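Local coordinates for selenium-binding protein (Sulfolobus tokodaii, PDB 2ECE) that is of unknown function but adopts a beta-propeller fold and may bind selenium, at residues A[11-16]-A[457-462]; A[298-303]-A[321-326]. One frame throughout, in Å; residues are numbered along the deposited sequence.

In the fold
The chain folds as a beta-propeller of seven sheets. Starting from the N terminus, 11-16 leads into helix 16-20 and then strand 27-33, while 457-462 ends the chain after strand 443-449. Strands 27-33 and 443-449 pair in one antiparallel sheet, so interaction 1 closes almost the entire chain into a loop beside the blade that joins both termini. Interaction 2 is nested within that loop: 298-303, on strand 291-304, meets 321-326, the passage to strand 326-328 of the following blade, after only a short excursion. The two contacts neither cross nor touch: the centres of interaction 1 and interaction 2 are about 30 Å apart. The nearest atoms of interaction 1 and interaction 2 are about 12 Å apart.

Interaction 1 of 2, residues A[11-16]-A[457-462]; sequences TFYPSP and DSYCYP
Y459 and Y461 project from the C-terminal tail against the loop Y13-P14-S15 and the first residue of helix 16-20, P16, next to the blade in which the beta-propeller closes by pairing its last strand, 443-449, with strand 27-33. Y459 gives up more area to the other segment than any other residue here. Over one face of its ring lie S15 C and P16 N, the nitrogen displaced toward the rim, and the P16 ring lies alongside in the opposing sense, with CG 3.7 Å from Y459 CD1. A different approach is made at the ring edge: Y13 O lies in the ring plane, 3.3 Å from Y459 CD2, while Y13 CB packs against CE2. The CB of Y459 points toward 11-16, and with CG anti to the carbonyl carbon (chi1 -45°) the ring lies beside its own backbone N, where P16 and Y13 O meet it.

The Y461 ring is met at its edge. P14 O lies in its plane, 3.4 Å from Y461 CD1, and P14 CB flanks the same carbon. That carbonyl is also the polar centre of the contact: Y461 N gives it a weak hydrogen bond (3.3 Å, bent to 131° at the hydrogen), and a water 3.1 Å from P14 O accepts from C460 N, bridging the two chain ends.

Outside the pair of segments, Y13 OH bonds to G451 O and Y461 OH to L85 O, so both phenols are anchored at their far ends. The C460-C86 disulfide fixes the tail covalently, and D457 forms a salt bridge with R95. S15, at the N-cap of helix 16-20, turns OG to a weak bond with M18 N. S15 CB, placed by the backbone, lies 3.0 Å from Y461 O, a tight approach, and 3.4 Å from P462 OXT.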
loop_
_atom_site.group_PDB
_atom_site.type_symbol
_atom_site.label_atom_id
_atom_site.label_comp_id
_atom_site.label_asym_id
_atom_site.label_seq_id
_atom_site.Cartn_x
_atom_site.Cartn_y
_atom_site.Cartn_z
ATOM N N THR A 11 15.427 15.757 -1.665
ATOM C CA THR A 11 14.105 15.181 -1.445
ATOM C C THR A 11 13.943 14.625 -0.029
ATOM O O THR A 11 12.904 14.057 0.304
ATOM C CB THR A 11 13.785 14.075 -2.464
ATOM O OG1 THR A 11 14.752 13.027 -2.354
ATOM C CG2 THR A 11 13.797 14.643 -3.880
ATOM N N PHE A 12 14.976 14.773 0.798
ATOM C CA PHE A 12 14.889 14.328 2.185
ATOM C C PHE A 12 14.297 15.509 2.951
ATOM O O PHE A 12 14.818 16.622 2.882
ATOM C CB PHE A 12 16.267 14.008 2.767
ATOM C CG PHE A 12 16.871 12.722 2.270
ATOM C CD1 PHE A 12 16.175 11.880 1.404
ATOM C CD2 PHE A 12 18.151 12.352 2.675
ATOM C CE1 PHE A 12 16.746 10.692 0.948
ATOM C CE2 PHE A 12 18.728 11.170 2.228
ATOM C CZ PHE A 12 18.022 10.333 1.358
ATOM N N TYR A 13 13.213 15.266 3.675
ATOM C CA TYR A 13 12.561 16.321 4.436
ATOM C C TYR A 13 12.638 15.978 5.918
ATOM O O TYR A 13 12.334 14.854 6.313
ATOM C CB TYR A 13 11.097 16.443 3.993
ATOM C CG TYR A 13 10.905 16.299 2.495
ATOM C CD1 TYR A 13 10.308 15.152 1.959
ATOM C CD2 TYR A 13 11.334 17.296 1.613
ATOM C CE1 TYR A 13 10.138 14.994 0.579
ATOM C CE2 TYR A 13 11.174 17.153 0.227
ATOM C CZ TYR A 13 10.572 15.996 -0.282
ATOM O OH TYR A 13 10.401 15.850 -1.640
ATOM N N PRO A 14 13.053 16.940 6.762
ATOM C CA PRO A 14 13.149 16.671 8.203
ATOM C C PRO A 14 11.793 16.342 8.813
ATOM O O PRO A 14 11.668 15.433 9.632
ATOM C CB PRO A 14 13.694 17.988 8.774
ATOM C CG PRO A 14 14.394 18.622 7.615
ATOM C CD PRO A 14 13.467 18.321 6.464
ATOM N N SER A 15 10.781 17.085 8.386
ATOM C CA SER A 15 9.439 16.946 8.928
ATOM C C SER A 15 8.324 16.987 7.896
ATOM O O SER A 15 8.546 17.339 6.736
ATOM C CB SER A 15 9.195 18.089 9.894
ATOM O OG SER A 15 9.405 19.308 9.206
ATOM N N PRO A 16 7.100 16.642 8.323
ATOM C CA PRO A 16 5.921 16.641 7.456
ATOM C C PRO A 16 5.708 18.028 6.848
ATOM O O PRO A 16 5.450 18.158 5.651
ATOM C CB PRO A 16 4.803 16.248 8.416
ATOM C CG PRO A 16 5.497 15.268 9.305
ATOM C CD PRO A 16 6.785 16.006 9.616
ATOM N N ASP A 457 7.583 8.009 2.868
ATOM C CA ASP A 457 8.512 8.537 3.867
ATOM C C ASP A 457 7.968 8.648 5.285
ATOM O O ASP A 457 6.779 8.865 5.493
ATOM C CB ASP A 457 8.968 9.947 3.470
ATOM C CG ASP A 457 9.829 9.969 2.232
ATOM O OD1 ASP A 457 9.450 9.331 1.228
ATOM O OD2 ASP A 457 10.879 10.643 2.265
ATOM N N SER A 458 8.861 8.502 6.257
ATOM C CA SER A 458 8.503 8.679 7.660
ATOM C C SER A 458 9.498 9.747 8.115
ATOM O O SER A 458 10.580 9.872 7.546
ATOM C CB SER A 458 8.652 7.380 8.466
ATOM O OG SER A 458 9.952 6.839 8.354
ATOM N N TYR A 459 9.134 10.528 9.121
ATOM C CA TYR A 459 10.009 11.608 9.558
ATOM C C TYR A 459 10.460 11.517 11.015
ATOM O O TYR A 459 9.801 10.878 11.841
ATOM C CB TYR A 459 9.293 12.933 9.290
ATOM C CG TYR A 459 8.651 12.968 7.916
ATOM C CD1 TYR A 459 7.349 12.499 7.717
ATOM C CD2 TYR A 459 9.371 13.395 6.803
ATOM C CE1 TYR A 459 6.784 12.448 6.442
ATOM C CE2 TYR A 459 8.816 13.349 5.521
ATOM C CZ TYR A 459 7.527 12.872 5.351
ATOM O OH TYR A 459 6.992 12.803 4.088
ATOM N N CYS A 460 11.595 12.144 11.322
ATOM C CA CYS A 460 12.108 12.130 12.686
ATOM C C CYS A 460 11.955 13.462 13.410
ATOM O O CYS A 460 12.359 13.591 14.562
ATOM C CB CYS A 460 13.576 11.696 12.712
ATOM S SG CYS A 460 13.762 9.898 12.921
ATOM N N TYR A 461 11.370 14.450 12.747
ATOM C CA TYR A 461 11.192 15.754 13.377
ATOM C C TYR A 461 9.779 16.275 13.172
ATOM O O TYR A 461 9.190 16.104 12.104
ATOM C CB TYR A 461 12.224 16.752 12.836
ATOM C CG TYR A 461 13.631 16.212 12.932
ATOM C CD1 TYR A 461 14.142 15.368 11.941
ATOM C CD2 TYR A 461 14.420 16.450 14.068
ATOM C CE1 TYR A 461 15.391 14.769 12.079
ATOM C CE2 TYR A 461 15.671 15.849 14.216
ATOM C CZ TYR A 461 16.146 15.005 13.218
ATOM O OH TYR A 461 17.351 14.364 13.375
ATOM N N PRO A 462 9.211 16.911 14.205
ATOM C CA PRO A 462 7.854 17.457 14.150
ATOM C C PRO A 462 7.710 18.711 13.297
ATOM O O PRO A 462 6.596 19.063 12.911
ATOM C CB PRO A 462 7.537 17.716 15.615
ATOM C CG PRO A 462 8.857 18.160 16.145
ATOM C CD PRO A 462 9.802 17.129 15.538
ATOM O OXT PRO A 462 8.751 19.354 13.050
HETATM O O HOH W 1 13.442 13.009 9.033
#

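Interaction 2 of 2, residues A[298-303]-A[321-326]; sequences IEIPAE and PLVTDI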
loop_
_atom_site.group_PDB
_atom_site.type_symbol
_atom_site.label_atom_id
_atom_site.label_comp_id
_atom_site.label_asym_id
_atom_site.label_seq_id
_atom_site.Cartn_x
_atom_site.Cartn_y
_atom_site.Cartn_z
ATOM N N ILE A 298 -14.447 4.185 12.192
ATOM C CA ILE A 298 -15.228 4.264 10.960
ATOM C C ILE A 298 -15.745 2.874 10.607
ATOM O O ILE A 298 -15.010 1.892 10.683
ATOM C CB ILE A 298 -14.393 4.749 9.752
ATOM C CG1 ILE A 298 -13.886 6.171 9.973
ATOM C CG2 ILE A 298 -15.247 4.706 8.491
ATOM C CD1 ILE A 298 -12.921 6.638 8.890
ATOM N N GLU A 299 -17.012 2.792 10.220
ATOM C CA GLU A 299 -17.593 1.519 9.826
ATOM C C GLU A 299 -18.457 1.783 8.610
ATOM O O GLU A 299 -19.317 2.666 8.628
ATOM C CB GLU A 299 -18.442 0.913 10.950
ATOM C CG GLU A 299 -18.931 -0.505 10.642
ATOM C CD GLU A 299 -19.762 -1.114 11.761
ATOM O OE1 GLU A 299 -19.332 -1.057 12.932
ATOM O OE2 GLU A 299 -20.844 -1.662 11.469
ATOM N N ILE A 300 -18.208 1.029 7.547
ATOM C CA ILE A 300 -18.959 1.181 6.315
ATOM C C ILE A 300 -19.711 -0.113 6.040
ATOM O O ILE A 300 -19.108 -1.179 5.938
ATOM C CB ILE A 300 -18.020 1.498 5.128
ATOM C CG1 ILE A 300 -17.261 2.800 5.410
ATOM C CG2 ILE A 300 -18.828 1.616 3.840
ATOM C CD1 ILE A 300 -16.213 3.138 4.376
ATOM N N PRO A 301 -21.049 -0.036 5.935
ATOM C CA PRO A 301 -21.876 -1.217 5.674
ATOM C C PRO A 301 -21.904 -1.646 4.208
ATOM O O PRO A 301 -21.602 -0.860 3.303
ATOM C CB PRO A 301 -23.250 -0.779 6.168
ATOM C CG PRO A 301 -23.276 0.662 5.759
ATOM C CD PRO A 301 -21.896 1.141 6.207
ATOM N N ALA A 302 -22.264 -2.904 3.982
ATOM C CA ALA A 302 -22.363 -3.434 2.633
ATOM C C ALA A 302 -23.622 -2.845 1.992
ATOM O O ALA A 302 -24.540 -2.423 2.698
ATOM C CB ALA A 302 -22.450 -4.956 2.674
ATOM N N GLU A 303 -23.659 -2.805 0.662
ATOM C CA GLU A 303 -24.815 -2.269 -0.051
ATOM C C GLU A 303 -25.629 -3.381 -0.706
ATOM O O GLU A 303 -25.138 -4.083 -1.588
ATOM C CB GLU A 303 -24.378 -1.281 -1.137
ATOM C CG GLU A 303 -23.996 0.107 -0.643
ATOM C CD GLU A 303 -25.195 0.931 -0.203
ATOM O OE1 GLU A 303 -26.341 0.483 -0.417
ATOM O OE2 GLU A 303 -24.989 2.035 0.349
ATOM N N PRO A 321 -18.134 -3.171 1.053
ATOM C CA PRO A 321 -17.359 -2.017 0.608
ATOM C C PRO A 321 -15.943 -2.445 0.234
ATOM O O PRO A 321 -15.359 -1.911 -0.706
ATOM C CB PRO A 321 -17.394 -1.090 1.823
ATOM C CG PRO A 321 -17.510 -2.051 2.973
ATOM C CD PRO A 321 -18.546 -3.017 2.458
ATOM N N LEU A 322 -15.420 -3.435 0.958
ATOM C CA LEU A 322 -14.068 -3.947 0.741
ATOM C C LEU A 322 -13.045 -2.821 0.730
ATOM O O LEU A 322 -12.436 -2.526 -0.302
ATOM C CB LEU A 322 -13.974 -4.727 -0.574
ATOM C CG LEU A 322 -14.820 -5.997 -0.708
ATOM C CD1 LEU A 322 -14.620 -6.594 -2.101
ATOM C CD2 LEU A 322 -14.427 -6.995 0.372
ATOM N N VAL A 323 -12.876 -2.180 1.880
ATOM C CA VAL A 323 -11.899 -1.104 2.008
ATOM C C VAL A 323 -10.546 -1.797 2.085
ATOM O O VAL A 323 -10.218 -2.411 3.101
ATOM C CB VAL A 323 -12.147 -0.280 3.288
ATOM C CG1 VAL A 323 -11.030 0.745 3.480
ATOM C CG2 VAL A 323 -13.503 0.437 3.181
ATOM N N THR A 324 -9.773 -1.702 1.003
ATOM C CA THR A 324 -8.468 -2.355 0.923
ATOM C C THR A 324 -7.235 -1.470 1.140
ATOM O O THR A 324 -6.158 -1.981 1.455
ATOM C CB THR A 324 -8.309 -3.064 -0.430
ATOM O OG1 THR A 324 -8.564 -2.131 -1.485
ATOM C CG2 THR A 324 -9.280 -4.234 -0.542
ATOM N N ASP A 325 -7.374 -0.160 0.956
ATOM C CA ASP A 325 -6.248 0.743 1.166
ATOM C C ASP A 325 -6.660 2.040 1.862
ATOM O O ASP A 325 -7.809 2.483 1.755
ATOM C CB ASP A 325 -5.562 1.081 -0.168
ATOM C CG ASP A 325 -4.225 1.797 0.028
ATOM O OD1 ASP A 325 -3.439 1.337 0.873
ATOM O OD2 ASP A 325 -3.950 2.804 -0.662
ATOM N N ILE A 326 -5.714 2.628 2.590
ATOM C CA ILE A 326 -5.925 3.897 3.283
ATOM C C ILE A 326 -4.633 4.698 3.162
ATOM O O ILE A 326 -3.550 4.124 2.992
ATOM C CB ILE A 326 -6.251 3.718 4.792
ATOM C CG1 ILE A 326 -5.178 2.862 5.469
ATOM C CG2 ILE A 326 -7.631 3.117 4.959
ATOM C CD1 ILE A 326 -5.215 2.915 6.992
#
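I300 and P321 form a small apolar contact, burying 171 Å² in all, at the outer part of one blade of the beta-propeller, where the loop leaving the edge strand 318-319 for strand 326-328 of the next blade passes strand 291-304. The evidence is wholly van der Waals: the segments exchange no hydrogen bonds, and every close pair involves a carbon atom. P321 contributes the largest single share of the surface. Its ring and the isoleucine lie alongside one another, running in opposing senses, with P321 CB 3.7 Å from I300 CG2, while ring atom CG rests 3.5 Å from I300 O. The third ring methylene reaches further along the chain, at the break in strand 291-304, where P321 CD lies 3.8 Å from A302 CA and close to P301 O. One ring thus touches three successive residues, side chain first and then main chain.

With an alanine here, the CG and CD methylenes are lost, so the backbone at I300 and A302 would probably face a gap and I300 CG2 would be packed less firmly.

P321 also touches S280 of its own blade and L339 of the next, which places it at the junction between the two. Polar anchoring of the connection comes from outside: V323 N bonds to S280 OG, V323 O to N270 ND2, and I300 pairs through its backbone with S280.

I300 is placed to reach two partners. Its CG2 branch lies anti to the backbone N and meets the proline, whereas the other branch is extended (chi2 174°) and puts CD1 against V323. The isoleucine and valine side chains lie roughly perpendicular, and the methyls that meet are I300 CD1 and V323 CG2, 4.0 Å apart.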